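Local structure of giding protein-mglB (Thermus thermophilus, 1J3W) at residues 35-41 with 60-64; 80-84 with 96-101. The protein probably takes part in gliding motility, perhaps as a guanyl-nucleotide exchange factor and molecular adaptor of the Roadblock/LC7 kind. One frame throughout, in Å; residues are numbered along the deposited sequence.

Contact 1 of 2, residues 35-41 with 60-64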
loop_
_atom_site.group_PDB
_atom_site.type_symbol
_atom_site.label_atom_id
_atom_site.label_comp_id
_atom_site.label_asym_id
_atom_site.label_seq_id
_atom_site.Cartn_x
_atom_site.Cartn_y
_atom_site.Cartn_z
ATOM N N ILE B 35 17.934 -0.916 5.682
ATOM C CA ILE B 35 17.272 -1.963 4.912
ATOM C C ILE B 35 17.216 -1.554 3.451
ATOM O O ILE B 35 17.346 -0.378 3.128
ATOM C CB ILE B 35 15.828 -2.203 5.422
ATOM C CG1 ILE B 35 14.928 -1.010 5.077
ATOM C CG2 ILE B 35 15.845 -2.395 6.939
ATOM C CD1 ILE B 35 13.473 -1.214 5.459
ATOM N N ASP B 36 17.050 -2.518 2.553
ATOM C CA ASP B 36 16.956 -2.140 1.154
ATOM C C ASP B 36 15.483 -1.933 0.859
ATOM O O ASP B 36 14.622 -2.325 1.650
ATOM C CB ASP B 36 17.600 -3.188 0.223
ATOM C CG ASP B 36 16.817 -4.489 0.124
ATOM O OD1 ASP B 36 17.305 -5.390 -0.591
ATOM O OD2 ASP B 36 15.741 -4.633 0.731
ATOM N N ARG B 37 15.175 -1.304 -0.267
ATOM C CA ARG B 37 13.782 -1.042 -0.580
ATOM C C ARG B 37 12.949 -2.304 -0.810
ATOM O O ARG B 37 11.733 -2.229 -0.979
ATOM C CB ARG B 37 13.693 -0.084 -1.772
ATOM C CG ARG B 37 14.419 1.241 -1.516
ATOM C CD ARG B 37 14.086 2.280 -2.579
ATOM N NE ARG B 37 12.667 2.612 -2.561
ATOM C CZ ARG B 37 12.136 3.642 -1.907
ATOM N NH1 ARG B 37 12.904 4.468 -1.211
ATOM N NH2 ARG B 37 10.826 3.838 -1.941
ATOM N N LYS B 38 13.603 -3.465 -0.803
ATOM C CA LYS B 38 12.905 -4.735 -0.977
ATOM C C LYS B 38 12.558 -5.370 0.372
ATOM O O LYS B 38 11.869 -6.389 0.427
ATOM C CB LYS B 38 13.755 -5.720 -1.787
ATOM C CG LYS B 38 14.034 -5.298 -3.219
ATOM C CD LYS B 38 14.811 -6.385 -3.950
ATOM C CE LYS B 38 15.203 -5.948 -5.351
ATOM N NZ LYS B 38 15.960 -7.013 -6.063
ATOM N N GLY B 39 13.053 -4.783 1.458
ATOM C CA GLY B 39 12.750 -5.320 2.775
ATOM C C GLY B 39 13.860 -6.088 3.475
ATOM O O GLY B 39 13.723 -6.448 4.642
ATOM N N PHE B 40 14.959 -6.351 2.781
ATOM C CA PHE B 40 16.056 -7.085 3.405
ATOM C C PHE B 40 16.800 -6.195 4.394
ATOM O O PHE B 40 17.004 -5.011 4.132
ATOM C CB PHE B 40 17.054 -7.586 2.357
ATOM C CG PHE B 40 16.530 -8.699 1.496
ATOM C CD1 PHE B 40 16.079 -8.442 0.205
ATOM C CD2 PHE B 40 16.504 -10.005 1.970
ATOM C CE1 PHE B 40 15.611 -9.477 -0.603
ATOM C CE2 PHE B 40 16.038 -11.046 1.171
ATOM C CZ PHE B 40 15.591 -10.781 -0.117
ATOM N N VAL B 41 17.200 -6.766 5.528
ATOM C CA VAL B 41 17.953 -6.003 6.518
ATOM C C VAL B 41 19.424 -6.098 6.128
ATOM O O VAL B 41 19.984 -7.195 6.048
ATOM C CB VAL B 41 17.769 -6.568 7.937
ATOM C CG1 VAL B 41 18.634 -5.785 8.914
ATOM C CG2 VAL B 41 16.300 -6.473 8.349
ATOM N N ALA B 60 11.241 -4.686 8.914
ATOM C CA ALA B 60 11.819 -4.253 7.646
ATOM C C ALA B 60 10.858 -4.496 6.482
ATOM O O ALA B 60 10.722 -3.655 5.595
ATOM C CB ALA B 60 13.138 -4.979 7.402
ATOM N N THR B 61 10.196 -5.648 6.493
ATOM C CA THR B 61 9.242 -5.977 5.441
ATOM C C THR B 61 8.104 -4.960 5.430
ATOM O O THR B 61 7.727 -4.454 4.373
ATOM C CB THR B 61 8.654 -7.377 5.650
ATOM O OG1 THR B 61 9.707 -8.345 5.596
ATOM C CG2 THR B 61 7.638 -7.695 4.563
ATOM N N LEU B 62 7.565 -4.658 6.608
ATOM C CA LEU B 62 6.471 -3.697 6.710
ATOM C C LEU B 62 6.911 -2.300 6.290
ATOM O O LEU B 62 6.151 -1.573 5.651
ATOM C CB LEU B 62 5.918 -3.664 8.135
ATOM C CG LEU B 62 5.225 -4.948 8.597
ATOM C CD1 LEU B 62 4.837 -4.825 10.053
ATOM C CD2 LEU B 62 3.988 -5.208 7.743
ATOM N N VAL B 63 8.129 -1.908 6.655
ATOM C CA VAL B 63 8.614 -0.594 6.255
ATOM C C VAL B 63 8.749 -0.547 4.735
ATOM O O VAL B 63 8.399 0.454 4.109
ATOM C CB VAL B 63 9.967 -0.268 6.926
ATOM C CG1 VAL B 63 10.580 0.982 6.312
ATOM C CG2 VAL B 63 9.751 -0.069 8.415
ATOM N N ALA B 64 9.227 -1.642 4.145
ATOM C CA ALA B 64 9.388 -1.725 2.695
ATOM C C ALA B 64 8.018 -1.685 2.015
ATOM O O ALA B 64 7.842 -1.018 0.993
ATOM C CB ALA B 64 10.119 -3.014 2.323
HETATM O O HOH W 1 9.613 -0.667 -1.124
#
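The methyl of Ala64 lies over one face of the peptide group joining Lys38 to Gly39, with its CB 3.5 Å from Gly39 CA. The next peptide is touched at its oxygen: Gly39 O sits 3.2 Å from Ala60 CB. A third flat group, the carboxylate of Asp36, faces its own turn instead of the helix. Its OD2 accepts Phe40 N at 2.8 Å, the N-H coming from above the carboxylate plane (42° out of it), and a weaker bond arrives from Lys38 N; the other oxygen, OD1, takes the backbone N of Ser5. Between Asp36 and Gly39 the chain makes a type I turn, and Asp36 N bonds back to Phe40 O. With Gly39 at phi 105°, this is the type I turn plus G1 bulge of a β-hairpin, here connecting strands 31-36 and 41-46 of the Roadblock/LC7 sheet. Having no side chain, Gly39 can hold these backbone angles without crowding the preceding carbonyl, and its CA lies directly against helix 56-69 at Thr61 and Ala64. Beside it, Ile35 has CG1 in the crowded position between its backbone N and carbonyl carbon (chi1 70°), which sends CD1 in against the helix, to Val63 CG1, 3.7 Å away, while CG2 touches Ala60 CB at 3.8 Å. The Ala60 methyl is also met by Val41 CG2, at 3.6 Å, from the second strand. Ile35 and Val63 both continue onto Val106 of strand 103-109, and Val63 meets Leu73 of the third subunit. Further along the helix, one water donates to Arg37 O (2.6 Å) and to Ala64 O (2.8 Å), tying turn to helix.

Contact 2 of 2, residues 80-84 with 96-101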
loop_
_atom_site.group_PDB
_atom_site.type_symbol
_atom_site.label_atom_id
_atom_site.label_comp_id
_atom_site.label_asym_id
_atom_site.label_seq_id
_atom_site.Cartn_x
_atom_site.Cartn_y
_atom_site.Cartn_z
ATOM N N ALA B 80 8.079 12.113 -6.420
ATOM C CA ALA B 80 8.327 10.766 -6.920
ATOM C C ALA B 80 8.011 9.818 -5.763
ATOM O O ALA B 80 7.442 8.745 -5.950
ATOM C CB ALA B 80 9.779 10.618 -7.344
ATOM N N ARG B 81 8.387 10.242 -4.561
ATOM C CA ARG B 81 8.143 9.467 -3.356
ATOM C C ARG B 81 8.521 10.323 -2.158
ATOM O O ARG B 81 9.169 11.358 -2.309
ATOM C CB ARG B 81 8.966 8.174 -3.376
ATOM C CG ARG B 81 10.467 8.368 -3.411
ATOM C CD ARG B 81 11.154 7.067 -3.816
ATOM N NE ARG B 81 12.601 7.124 -3.665
ATOM C CZ ARG B 81 13.432 6.181 -4.100
ATOM N NH1 ARG B 81 12.956 5.105 -4.719
ATOM N NH2 ARG B 81 14.736 6.306 -3.905
ATOM N N PHE B 82 8.090 9.914 -0.971
ATOM C CA PHE B 82 8.434 10.664 0.227
ATOM C C PHE B 82 9.816 10.213 0.665
ATOM O O PHE B 82 10.102 9.020 0.702
ATOM C CB PHE B 82 7.417 10.397 1.335
ATOM C CG PHE B 82 6.050 10.935 1.036
ATOM C CD1 PHE B 82 5.845 12.302 0.885
ATOM C CD2 PHE B 82 4.966 10.074 0.900
ATOM C CE1 PHE B 82 4.576 12.804 0.604
ATOM C CE2 PHE B 82 3.698 10.564 0.619
ATOM C CZ PHE B 82 3.500 11.931 0.472
ATOM N N GLN B 83 10.674 11.172 0.986
ATOM C CA GLN B 83 12.027 10.850 1.414
ATOM C C GLN B 83 12.110 10.577 2.908
ATOM O O GLN B 83 12.824 9.676 3.338
ATOM C CB GLN B 83 12.985 11.992 1.062
ATOM C CG GLN B 83 13.386 12.074 -0.412
ATOM C CD GLN B 83 12.229 12.418 -1.328
ATOM O OE1 GLN B 83 11.494 13.376 -1.085
ATOM N NE2 GLN B 83 12.071 11.647 -2.399
ATOM N N GLU B 84 11.367 11.350 3.693
ATOM C CA GLU B 84 11.377 11.217 5.143
ATOM C C GLU B 84 9.962 11.009 5.665
ATOM O O GLU B 84 9.028 11.674 5.221
ATOM C CB GLU B 84 11.977 12.487 5.753
ATOM C CG GLU B 84 12.249 12.448 7.240
ATOM C CD GLU B 84 12.863 13.745 7.733
ATOM O OE1 GLU B 84 12.254 14.812 7.509
ATOM O OE2 GLU B 84 13.953 13.706 8.340
ATOM N N VAL B 96 11.764 7.023 9.325
ATOM C CA VAL B 96 12.320 6.389 8.142
ATOM C C VAL B 96 12.812 7.476 7.196
ATOM O O VAL B 96 12.106 8.452 6.940
ATOM C CB VAL B 96 11.266 5.531 7.413
ATOM C CG1 VAL B 96 11.887 4.863 6.194
ATOM C CG2 VAL B 96 10.707 4.484 8.360
ATOM N N ASP B 97 14.027 7.318 6.684
ATOM C CA ASP B 97 14.577 8.300 5.764
ATOM C C ASP B 97 15.379 7.577 4.693
ATOM O O ASP B 97 16.009 6.555 4.954
ATOM C CB ASP B 97 15.464 9.297 6.522
ATOM C CG ASP B 97 15.838 10.513 5.681
ATOM O OD1 ASP B 97 15.108 10.838 4.719
ATOM O OD2 ASP B 97 16.858 11.156 5.995
ATOM N N GLU B 98 15.325 8.097 3.475
ATOM C CA GLU B 98 16.057 7.494 2.377
ATOM C C GLU B 98 17.556 7.574 2.600
ATOM O O GLU B 98 18.083 8.613 3.008
ATOM C CB GLU B 98 15.711 8.189 1.058
ATOM C CG GLU B 98 14.428 7.713 0.415
ATOM C CD GLU B 98 14.207 8.329 -0.954
ATOM O OE1 GLU B 98 15.171 8.377 -1.745
ATOM O OE2 GLU B 98 13.072 8.756 -1.238
ATOM N N ALA B 99 18.235 6.463 2.342
ATOM C CA ALA B 99 19.687 6.391 2.462
ATOM C C ALA B 99 20.136 6.046 1.050
ATOM O O ALA B 99 20.503 4.909 0.756
ATOM C CB ALA B 99 20.090 5.294 3.439
ATOM N N GLY B 100 20.089 7.040 0.173
ATOM C CA GLY B 100 20.459 6.803 -1.205
ATOM C C GLY B 100 19.223 6.330 -1.940
ATOM O O GLY B 100 18.132 6.276 -1.371
ATOM N N GLU B 101 19.387 5.959 -3.202
ATOM C CA GLU B 101 18.260 5.521 -4.006
ATOM C C GLU B 101 17.730 4.121 -3.726
ATOM O O GLU B 101 16.585 3.822 -4.054
ATOM C CB GLU B 101 18.622 5.622 -5.490
ATOM C CG GLU B 101 18.784 7.047 -5.982
ATOM C CD GLU B 101 17.516 7.857 -5.808
ATOM O OE1 GLU B 101 16.476 7.461 -6.377
ATOM O OE2 GLU B 101 17.556 8.888 -5.102
HETATM O O HOH W 2 15.028 3.386 -6.139
HETATM O O HOH W 3 11.255 7.384 3.847
#
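Two acceptors lie unusually close here, Gln83 O and Asp97 OD1, 2.9 Å apart with no hydrogen between them. Gln83 O accepts Glu98 N at 3.0 Å, and Asp97 OD1 has a hydrogen bond of its own outside the two segments. The other oxygen, OD2, is held by the Ser126 hydroxyl and by Lys123, both of helix 115-135, and the lysine's charge probably eases the crowding. Next door, Arg81 grips Glu98 side-on, NE to OE2 at 3.0 Å and NH2 to OE1 at 3.0 Å. The two planes stand 83° apart, so both nitrogens come from above the carboxylate. Gln83, its chain bent at chi2 (66°), adds a weak NE2 bond to Glu98 OE2 at 3.3 Å. Arg81 NH2 also donates to Glu101 O at 3.1 Å, and Glu101 OE1, 3.2 Å from NH2 but well out of the guanidinium plane, contributes charge alone. A water joins Arg81 NH1 to Glu101 O. A leucine in place of Arg81 would probably leave the Glu98 and Glu101 carboxylates without their shared positive partner and let the Glu98 side chain turn. Beyond the network the backbones join: Glu84 and Asp97 form a non-hydrogen-bonded antiparallel pair, the entry to the hairpin of strands 84-88 and 93-98, whose outer strand carries the Roadblock-type sheet on into the third subunit.

In the fold
Contacts 1 and 2 follow one another along the chain and meet at the same sheet, their centres about 13 Å apart. Arg37, on the turn of contact 1, is the main bridge: its CZ lies 3.3 Å from Arg81 NH1 and its CD 3.3 Å from Glu101 O. The two guanidinium groups come together beside Glu98, whose carboxylate, with that of Glu101 on the Arg81 side, probably offsets their like charges. A second, apolar link runs between helix 56-69 and the sheet, where Val63 CG1 comes within 4.1 Å of Val96 CG2. Both contacts also reach the third subunit, 60-64 through Val63 on its Leu73 and 80-84 through Phe82 on its His87.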